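Local atomic coordinates of putative aminooxidase (Propionibacterium acnes, PDB entry 2BA9), a protein that isomerises polyunsaturated fatty acids, producing conjugated linoleic acid, and binds flavin-adenine dinucleotide in a fold probably related to the flavin-containing amine oxidases. Residues 278-284 with 365-371; 169-175 with 330-335. All blocks are in the same frame, centred on the assembly; numbering follows the deposited sequence.

Contact 1. Residues 278-284 with 365-371. With FAD (flavin-adenine dinucleotide), chain D.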
loop_
_atom_site.group_PDB
_atom_site.type_symbol
_atom_site.label_atom_id
_atom_site.label_comp_id
_atom_site.label_asym_id
_atom_site.label_seq_id
_atom_site.Cartn_x
_atom_site.Cartn_y
_atom_site.Cartn_z
ATOM N N HIS A 278 -6.844 -9.163 4.141
ATOM C CA HIS A 278 -6.239 -8.435 3.031
ATOM C C HIS A 278 -7.255 -8.165 1.925
ATOM O O HIS A 278 -8.365 -8.733 1.905
ATOM C CB HIS A 278 -5.012 -9.186 2.491
ATOM C CG HIS A 278 -5.342 -10.394 1.670
ATOM N ND1 HIS A 278 -5.611 -11.623 2.231
ATOM C CD2 HIS A 278 -5.431 -10.566 0.330
ATOM C CE1 HIS A 278 -5.864 -12.496 1.272
ATOM N NE2 HIS A 278 -5.752 -11.883 0.108
ATOM N N GLN A 279 -6.866 -7.265 1.030
ATOM C CA GLN A 279 -7.681 -6.884 -0.104
ATOM C C GLN A 279 -7.212 -7.620 -1.343
ATOM O O GLN A 279 -6.011 -7.798 -1.576
ATOM C CB GLN A 279 -7.610 -5.374 -0.347
ATOM C CG GLN A 279 -8.005 -4.545 0.850
ATOM C CD GLN A 279 -9.470 -4.670 1.173
ATOM O OE1 GLN A 279 -9.866 -5.462 2.031
ATOM N NE2 GLN A 279 -10.291 -3.881 0.494
ATOM N N GLN A 280 -8.183 -8.050 -2.137
ATOM C CA GLN A 280 -7.926 -8.601 -3.463
ATOM C C GLN A 280 -8.118 -7.508 -4.540
ATOM O O GLN A 280 -9.228 -7.327 -5.072
ATOM C CB GLN A 280 -8.863 -9.786 -3.701
ATOM C CG GLN A 280 -8.657 -10.963 -2.741
ATOM C CD GLN A 280 -9.613 -12.107 -3.021
ATOM O OE1 GLN A 280 -9.762 -12.550 -4.167
ATOM N NE2 GLN A 280 -10.269 -12.596 -1.980
ATOM N N TYR A 281 -7.020 -6.819 -4.868
ATOM C CA TYR A 281 -7.015 -5.643 -5.758
ATOM C C TYR A 281 -6.454 -5.999 -7.133
ATOM O O TYR A 281 -5.275 -6.374 -7.254
ATOM C CB TYR A 281 -6.151 -4.551 -5.111
ATOM C CG TYR A 281 -6.229 -3.141 -5.672
ATOM C CD1 TYR A 281 -7.411 -2.634 -6.222
ATOM C CD2 TYR A 281 -5.128 -2.283 -5.569
ATOM C CE1 TYR A 281 -7.480 -1.312 -6.695
ATOM C CE2 TYR A 281 -5.181 -0.979 -6.034
ATOM C CZ TYR A 281 -6.364 -0.490 -6.602
ATOM O OH TYR A 281 -6.435 0.822 -7.040
ATOM N N MET A 282 -7.300 -5.892 -8.165
ATOM C CA MET A 282 -6.964 -6.391 -9.499
ATOM C C MET A 282 -6.724 -5.269 -10.488
ATOM O O MET A 282 -7.546 -4.372 -10.667
ATOM C CB MET A 282 -8.057 -7.316 -10.032
ATOM C CG MET A 282 -7.715 -7.955 -11.366
ATOM S SD MET A 282 -8.696 -9.424 -11.738
ATOM C CE MET A 282 -9.903 -8.761 -12.875
ATOM N N VAL A 283 -5.578 -5.351 -11.141
ATOM C CA VAL A 283 -5.174 -4.392 -12.153
ATOM C C VAL A 283 -5.144 -5.128 -13.477
ATOM O O VAL A 283 -4.669 -6.256 -13.556
ATOM C CB VAL A 283 -3.783 -3.817 -11.858
ATOM C CG1 VAL A 283 -3.387 -2.760 -12.899
ATOM C CG2 VAL A 283 -3.741 -3.253 -10.438
ATOM N N ASP A 284 -5.682 -4.483 -14.506
ATOM C CA ASP A 284 -5.604 -4.980 -15.862
ATOM C C ASP A 284 -4.970 -3.900 -16.706
ATOM O O ASP A 284 -5.424 -2.754 -16.683
ATOM C CB ASP A 284 -6.996 -5.296 -16.405
ATOM C CG ASP A 284 -7.587 -6.534 -15.810
ATOM O OD1 ASP A 284 -7.601 -7.557 -16.518
ATOM O OD2 ASP A 284 -8.062 -6.485 -14.656
ATOM N N GLU A 365 -2.624 -8.958 -16.400
ATOM C CA GLU A 365 -3.539 -8.905 -15.269
ATOM C C GLU A 365 -2.859 -9.397 -14.017
ATOM O O GLU A 365 -2.135 -10.401 -14.047
ATOM C CB GLU A 365 -4.761 -9.776 -15.514
ATOM C CG GLU A 365 -5.858 -9.521 -14.521
ATOM C CD GLU A 365 -7.052 -10.366 -14.783
ATOM O OE1 GLU A 365 -7.016 -11.549 -14.380
ATOM O OE2 GLU A 365 -8.011 -9.858 -15.415
ATOM N N GLN A 366 -3.115 -8.693 -12.916
ATOM C CA GLN A 366 -2.593 -9.077 -11.610
ATOM C C GLN A 366 -3.624 -8.824 -10.536
ATOM O O GLN A 366 -4.122 -7.707 -10.440
ATOM C CB GLN A 366 -1.351 -8.243 -11.286
ATOM C CG GLN A 366 -0.688 -8.606 -9.971
ATOM C CD GLN A 366 0.063 -9.886 -10.035
ATOM O OE1 GLN A 366 0.967 -10.047 -10.858
ATOM N NE2 GLN A 366 -0.282 -10.813 -9.157
ATOM N N THR A 367 -3.937 -9.843 -9.732
ATOM C CA THR A 367 -4.599 -9.610 -8.430
ATOM C C THR A 367 -3.518 -9.602 -7.344
ATOM O O THR A 367 -2.785 -10.573 -7.145
ATOM C CB THR A 367 -5.713 -10.622 -8.100
ATOM O OG1 THR A 367 -6.724 -10.568 -9.115
ATOM C CG2 THR A 367 -6.358 -10.291 -6.754
ATOM N N TRP A 368 -3.415 -8.484 -6.650
ATOM C CA TRP A 368 -2.346 -8.278 -5.681
ATOM C C TRP A 368 -2.807 -8.628 -4.270
ATOM O O TRP A 368 -3.965 -8.409 -3.917
ATOM C CB TRP A 368 -1.952 -6.812 -5.668
ATOM C CG TRP A 368 -1.345 -6.271 -6.899
ATOM C CD1 TRP A 368 -1.938 -5.448 -7.806
ATOM C CD2 TRP A 368 0.003 -6.458 -7.346
ATOM N NE1 TRP A 368 -1.048 -5.112 -8.788
ATOM C CE2 TRP A 368 0.153 -5.718 -8.530
ATOM C CE3 TRP A 368 1.099 -7.174 -6.852
ATOM C CZ2 TRP A 368 1.358 -5.670 -9.236
ATOM C CZ3 TRP A 368 2.298 -7.132 -7.558
ATOM C CH2 TRP A 368 2.414 -6.386 -8.737
ATOM N N TYR A 369 -1.891 -9.158 -3.465
ATOM C CA TYR A 369 -2.079 -9.240 -2.021
ATOM C C TYR A 369 -1.878 -7.817 -1.534
ATOM O O TYR A 369 -0.765 -7.255 -1.599
ATOM C CB TYR A 369 -1.071 -10.177 -1.378
ATOM C CG TYR A 369 -1.117 -10.214 0.127
ATOM C CD1 TYR A 369 -1.905 -11.142 0.803
ATOM C CD2 TYR A 369 -0.348 -9.332 0.887
ATOM C CE1 TYR A 369 -1.918 -11.191 2.207
ATOM C CE2 TYR A 369 -0.367 -9.369 2.276
ATOM C CZ TYR A 369 -1.154 -10.289 2.921
ATOM O OH TYR A 369 -1.159 -10.311 4.292
ATOM N N TYR A 370 -2.970 -7.233 -1.067
ATOM C CA TYR A 370 -3.048 -5.804 -0.900
ATOM C C TYR A 370 -3.581 -5.465 0.473
ATOM O O TYR A 370 -4.412 -6.189 1.035
ATOM C CB TYR A 370 -3.966 -5.217 -1.973
ATOM C CG TYR A 370 -3.726 -3.747 -2.247
ATOM C CD1 TYR A 370 -2.560 -3.326 -2.866
ATOM C CD2 TYR A 370 -4.665 -2.789 -1.896
ATOM C CE1 TYR A 370 -2.326 -1.983 -3.118
ATOM C CE2 TYR A 370 -4.441 -1.435 -2.149
ATOM C CZ TYR A 370 -3.263 -1.045 -2.767
ATOM O OH TYR A 370 -3.022 0.266 -3.029
ATOM N N PHE A 371 -3.081 -4.352 0.989
ATOM C CA PHE A 371 -3.527 -3.751 2.235
ATOM C C PHE A 371 -3.842 -4.734 3.353
ATOM O O PHE A 371 -4.999 -4.857 3.751
ATOM C CB PHE A 371 -4.735 -2.828 1.973
ATOM C CG PHE A 371 -5.188 -2.051 3.196
ATOM C CD1 PHE A 371 -4.261 -1.518 4.099
ATOM C CD2 PHE A 371 -6.533 -1.861 3.446
ATOM C CE1 PHE A 371 -4.668 -0.783 5.212
ATOM C CE2 PHE A 371 -6.959 -1.148 4.580
ATOM C CZ PHE A 371 -6.017 -0.602 5.459
HETATM P PA FAD D . 5.448 -5.493 -1.146
HETATM O O1A FAD D . 5.539 -4.282 -2.028
HETATM O O2A FAD D . 4.266 -6.413 -1.373
HETATM O O5B FAD D . 6.760 -6.384 -1.368
HETATM C C5B FAD D . 6.896 -7.547 -0.586
HETATM C C4B FAD D . 8.057 -8.378 -1.089
HETATM O O4B FAD D . 8.194 -9.517 -0.264
HETATM C C3B FAD D . 7.845 -8.842 -2.532
HETATM O O3B FAD D . 8.960 -8.488 -3.319
HETATM C C2B FAD D . 7.649 -10.334 -2.401
HETATM O O2B FAD D . 8.027 -11.053 -3.576
HETATM C C1B FAD D . 8.414 -10.631 -1.099
HETATM N N9A FAD D . 7.938 -11.891 -0.501
HETATM C C8A FAD D . 6.640 -12.234 -0.188
HETATM N N7A FAD D . 6.632 -13.498 0.322
HETATM C C5A FAD D . 7.913 -13.962 0.338
HETATM C C6A FAD D . 8.493 -15.184 0.735
HETATM N N6A FAD D . 7.791 -16.017 1.570
HETATM N N1A FAD D . 9.873 -15.329 0.645
HETATM C C2A FAD D . 10.671 -14.324 0.117
HETATM N N3A FAD D . 10.086 -13.127 -0.275
HETATM C C4A FAD D . 8.738 -12.954 -0.188
HETATM N N1 FAD D . 1.725 3.023 -2.654
HETATM C C2 FAD D . 1.857 4.392 -2.538
HETATM O O2 FAD D . 2.620 4.866 -1.697
HETATM N N3 FAD D . 1.108 5.224 -3.348
HETATM C C4 FAD D . 0.254 4.692 -4.290
HETATM O O4 FAD D . -0.390 5.469 -5.014
HETATM C C4X FAD D . 0.129 3.305 -4.420
HETATM N N5 FAD D . -0.735 2.735 -5.338
HETATM C C5X FAD D . -0.743 1.375 -5.584
HETATM C C6 FAD D . -1.518 0.845 -6.613
HETATM C C7 FAD D . -1.486 -0.524 -6.872
HETATM C C7M FAD D . -2.322 -1.058 -8.000
HETATM C C8 FAD D . -0.690 -1.360 -6.094
HETATM C C8M FAD D . -0.623 -2.838 -6.330
HETATM C C9 FAD D . 0.077 -0.820 -5.065
HETATM C C9A FAD D . 0.054 0.547 -4.789
HETATM N N10 FAD D . 0.803 1.111 -3.740
HETATM C C10 FAD D . 0.893 2.478 -3.602
HETATM C "C1'" FAD D . 1.228 0.286 -2.572
HETATM C "C2'" FAD D . 2.724 -0.003 -2.592
HETATM O "O2'" FAD D . 3.161 -0.467 -3.864
HETATM C "C3'" FAD D . 3.003 -1.031 -1.506
HETATM O "O3'" FAD D . 2.420 -0.590 -0.277
HETATM C "C4'" FAD D . 4.497 -1.266 -1.350
HETATM O "O4'" FAD D . 5.030 -1.959 -2.472
HETATM C "C5'" FAD D . 4.731 -2.029 -0.054
HETATM O "O5'" FAD D . 6.038 -2.530 -0.020
HETATM P P FAD D . 6.392 -3.806 0.915
HETATM O O1P FAD D . 7.845 -4.202 0.739
HETATM O O2P FAD D . 6.064 -3.445 2.322
HETATM O O3P FAD D . 5.481 -5.018 0.388
HETATM O O HOH W 1 -5.024 -11.321 -3.068
#
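Two acids meet side by side across these antiparallel strands: Asp284 OD1 lies 2.6 Å from Glu365 OE2, with the carboxylate planes 83° apart. Oxygens this close suggest that one group holds a proton; Arg345, salt-bridged to Glu365 OE1, probably eases the remaining charge. Met282 CE lies 3.4 Å from Glu365 OE2. Next along, Val283 and Gln366 exchange two backbone hydrogen bonds as an antiparallel hydrogen-bonded pair. At the other end of the pairing, His278 and Tyr369 form an offset stack, planes 27° apart. His278 CG stands between the backbone N and the carbonyl carbon (chi1 75°); CB comes over the Tyr369 face, while Tyr369 CD1 lies against one imidazole face, toward its rim.

On the face carrying Tyr281, Val283, Trp368 and Tyr370 the strands meet the flavin. Tyr281 CD2 sits over the centre of the Tyr370 ring, whose edge meets the isoalloxazine, Tyr370 CE1 being 3.3 Å from FAD C9. FAD C8M rests on one face of the Trp368 indole, Gln366 CG on the opposite face. Val283 CG2 touches the indole edge and FAD C7M, forming part of the pocket wall at the dimethylbenzene end. Strand 365-371 is at the margin of the mixed sheet; strand 278-284 runs between it and strand 325-330, with helix 341-355 packed over Met282 and Asp284.

Contact 2. Residues 169-175 with 330-335; sequences GYGHFDN and LRNHPD
The chain leaves helix 166-170 through Gly171, whose positive phi (99°) turns it into a loop that faces residues 330-335, and the backbone bond from Asn175 N to His172 O closes a turn further on. Leu330 fits against the glycines at the start: its CD2 lies 3.6 Å from Gly169 O, and CD1 reaches Gly171 N and the CE1 corner of His172.

His333 is the main polar link. With its CG anti to the backbone N (chi1 -178°), the ring extends across to the opposing loop, where His333 NE2 donates a nearly straight hydrogen bond of 2.9 Å to Asp174 OD1. The acceptor lies in the imidazole plane and uses its syn lone pair. At the other nitrogen, His333 ND1 accepts from Asp335 N at 3.0 Å, so both ring nitrogens are engaged and the rotation of the imidazole is fixed. The CD2 edge of His333 is directed at the face of His172 in an offset edge-to-face pair, planes 72° apart, with His333 CD2 3.5 Å from His172 ND1.

Asp174 is held from further sides. Asn175 ND2 donates to Asp174 OD2 from above the carboxylate plane, 2.9 Å away, and the Asn175 amide also packs on Pro334, Asn175 OD1 to Pro334 CG 3.5 Å. A water donates to both Asp174 OD2 and Asp335 OD2, bridging two acids that would otherwise probably repel. A second water joins His172 ND1 to Asn332 O, each at 2.8 Å.

This is a loop-to-loop junction, with Pro304 touching His172, Asp174 and His333. It connects the end of helix 166-170 to the link between strand 325-330 and helix 341-355, while Leu330 also packs on Gln279 and Tyr281 of strand 277-288.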
loop_
_atom_site.group_PDB
_atom_site.type_symbol
_atom_site.label_atom_id
_atom_site.label_comp_id
_atom_site.label_asym_id
_atom_site.label_seq_id
_atom_site.Cartn_x
_atom_site.Cartn_y
_atom_site.Cartn_z
ATOM N N GLY A 169 -7.803 0.862 -3.771
ATOM C CA GLY A 169 -7.856 -0.542 -3.441
ATOM C C GLY A 169 -7.791 -0.839 -1.969
ATOM O O GLY A 169 -7.709 -1.999 -1.567
ATOM N N TYR A 170 -7.881 0.210 -1.171
ATOM C CA TYR A 170 -7.749 0.094 0.271
ATOM C C TYR A 170 -9.038 -0.326 0.967
ATOM O O TYR A 170 -9.047 -0.540 2.173
ATOM C CB TYR A 170 -7.230 1.414 0.842
ATOM C CG TYR A 170 -5.832 1.761 0.374
ATOM C CD1 TYR A 170 -4.754 0.917 0.677
ATOM C CD2 TYR A 170 -5.576 2.924 -0.353
ATOM C CE1 TYR A 170 -3.459 1.215 0.264
ATOM C CE2 TYR A 170 -4.267 3.247 -0.775
ATOM C CZ TYR A 170 -3.212 2.374 -0.463
ATOM O OH TYR A 170 -1.912 2.650 -0.855
ATOM N N GLY A 171 -10.127 -0.459 0.227
ATOM C CA GLY A 171 -11.355 -0.973 0.815
ATOM C C GLY A 171 -12.317 0.121 1.192
ATOM O O GLY A 171 -12.180 1.249 0.746
ATOM N N HIS A 172 -13.285 -0.225 2.030
ATOM C CA HIS A 172 -14.478 0.582 2.183
ATOM C C HIS A 172 -14.640 1.134 3.598
ATOM O O HIS A 172 -14.373 0.449 4.573
ATOM C CB HIS A 172 -15.705 -0.221 1.732
ATOM C CG HIS A 172 -15.678 -0.569 0.275
ATOM N ND1 HIS A 172 -14.851 -1.538 -0.242
ATOM C CD2 HIS A 172 -16.355 -0.053 -0.775
ATOM C CE1 HIS A 172 -15.033 -1.618 -1.549
ATOM N NE2 HIS A 172 -15.941 -0.725 -1.899
ATOM N N PHE A 173 -15.089 2.387 3.668
ATOM C CA PHE A 173 -15.204 3.137 4.917
ATOM C C PHE A 173 -16.251 2.586 5.896
ATOM O O PHE A 173 -16.228 2.921 7.089
ATOM C CB PHE A 173 -15.530 4.607 4.615
ATOM C CG PHE A 173 -14.405 5.388 3.960
ATOM C CD1 PHE A 173 -14.697 6.554 3.252
ATOM C CD2 PHE A 173 -13.059 4.997 4.059
ATOM C CE1 PHE A 173 -13.686 7.304 2.643
ATOM C CE2 PHE A 173 -12.043 5.759 3.452
ATOM C CZ PHE A 173 -12.356 6.902 2.746
ATOM N N ASP A 174 -17.169 1.762 5.404
ATOM C CA ASP A 174 -18.141 1.098 6.274
ATOM C C ASP A 174 -17.478 0.108 7.266
ATOM O O ASP A 174 -18.076 -0.247 8.277
ATOM C CB ASP A 174 -19.214 0.383 5.437
ATOM C CG ASP A 174 -18.641 -0.764 4.598
ATOM O OD1 ASP A 174 -18.298 -0.515 3.421
ATOM O OD2 ASP A 174 -18.536 -1.903 5.114
ATOM N N ASN A 175 -16.251 -0.332 6.962
ATOM C CA ASN A 175 -15.542 -1.286 7.806
ATOM C C ASN A 175 -14.055 -0.991 8.101
ATOM O O ASN A 175 -13.579 -1.316 9.175
ATOM C CB ASN A 175 -15.685 -2.686 7.214
ATOM C CG ASN A 175 -15.035 -2.815 5.861
ATOM O OD1 ASN A 175 -13.891 -3.217 5.769
ATOM N ND2 ASN A 175 -15.755 -2.469 4.808
ATOM N N LEU A 330 -11.917 -3.934 -7.135
ATOM C CA LEU A 330 -11.734 -4.720 -5.918
ATOM C C LEU A 330 -12.639 -5.952 -5.924
ATOM O O LEU A 330 -13.802 -5.882 -6.337
ATOM C CB LEU A 330 -12.026 -3.881 -4.676
ATOM C CG LEU A 330 -10.843 -3.177 -4.028
ATOM C CD1 LEU A 330 -11.391 -2.234 -2.974
ATOM C CD2 LEU A 330 -9.859 -4.186 -3.445
ATOM N N ARG A 331 -12.095 -7.057 -5.430
ATOM C CA ARG A 331 -12.767 -8.350 -5.478
ATOM C C ARG A 331 -13.382 -8.800 -4.157
ATOM O O ARG A 331 -14.086 -9.802 -4.131
ATOM C CB ARG A 331 -11.803 -9.432 -5.987
ATOM C CG ARG A 331 -11.421 -9.222 -7.448
ATOM C CD ARG A 331 -10.468 -10.263 -8.002
ATOM N NE ARG A 331 -10.744 -11.604 -7.507
ATOM C CZ ARG A 331 -10.006 -12.672 -7.777
ATOM N NH1 ARG A 331 -8.958 -12.581 -8.587
ATOM N NH2 ARG A 331 -10.338 -13.850 -7.254
ATOM N N ASN A 332 -13.153 -8.063 -3.080
ATOM C CA ASN A 332 -13.614 -8.496 -1.760
ATOM C C ASN A 332 -14.183 -7.359 -0.910
ATOM O O ASN A 332 -13.851 -6.191 -1.101
ATOM C CB ASN A 332 -12.462 -9.153 -1.009
ATOM C CG ASN A 332 -11.419 -8.140 -0.578
ATOM O OD1 ASN A 332 -10.714 -7.562 -1.416
ATOM N ND2 ASN A 332 -11.361 -7.866 0.718
ATOM N N HIS A 333 -15.037 -7.741 0.040
ATOM C CA HIS A 333 -15.588 -6.843 1.050
ATOM C C HIS A 333 -16.157 -7.762 2.155
ATOM O O HIS A 333 -16.656 -8.860 1.855
ATOM C CB HIS A 333 -16.679 -5.971 0.407
ATOM C CG HIS A 333 -17.296 -4.956 1.319
ATOM N ND1 HIS A 333 -18.276 -5.275 2.233
ATOM C CD2 HIS A 333 -17.116 -3.617 1.416
ATOM C CE1 HIS A 333 -18.655 -4.185 2.871
ATOM N NE2 HIS A 333 -17.967 -3.163 2.395
ATOM N N PRO A 334 -16.073 -7.340 3.427
ATOM C CA PRO A 334 -16.607 -8.201 4.508
ATOM C C PRO A 334 -18.076 -8.636 4.373
ATOM O O PRO A 334 -18.438 -9.702 4.847
ATOM C CB PRO A 334 -16.434 -7.337 5.766
ATOM C CG PRO A 334 -15.347 -6.387 5.423
ATOM C CD PRO A 334 -15.493 -6.095 3.962
ATOM N N ASP A 335 -18.904 -7.807 3.752
ATOM C CA ASP A 335 -20.342 -8.067 3.648
ATOM C C ASP A 335 -20.755 -8.931 2.444
ATOM O O ASP A 335 -21.945 -9.305 2.315
ATOM C CB ASP A 335 -21.096 -6.732 3.655
ATOM C CG ASP A 335 -21.042 -6.043 5.010
ATOM O OD1 ASP A 335 -20.489 -6.642 5.953
ATOM O OD2 ASP A 335 -21.542 -4.899 5.135
HETATM O O HOH W 2 -13.341 -3.849 0.426
HETATM O O HOH W 3 -20.006 -3.168 6.789
#

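In the fold
Contacts 1 and 2 are neighbours, their centres about 12 Å apart, and they touch directly. Just beyond strand 325-330, Asn332 OD1 lies 2.7 Å from Gln280 N and Arg331 N lies 2.9 Å from Gln280 O, both probable hydrogen bonds that tie the loop of contact 2 to residues 278-284 of contact 1. Asn332 ND2 also bonds to Gln279 OE1. Packing adds to this: Phe371 CD2 is 3.1 Å from Tyr170 O. The two contacts supply pocket residues to the same cofactor, Tyr281, Val283, Trp368 and Tyr370 from contact 1 and Tyr170 from contact 2, and the rings of Tyr170 and Tyr370 meet beside the flavin.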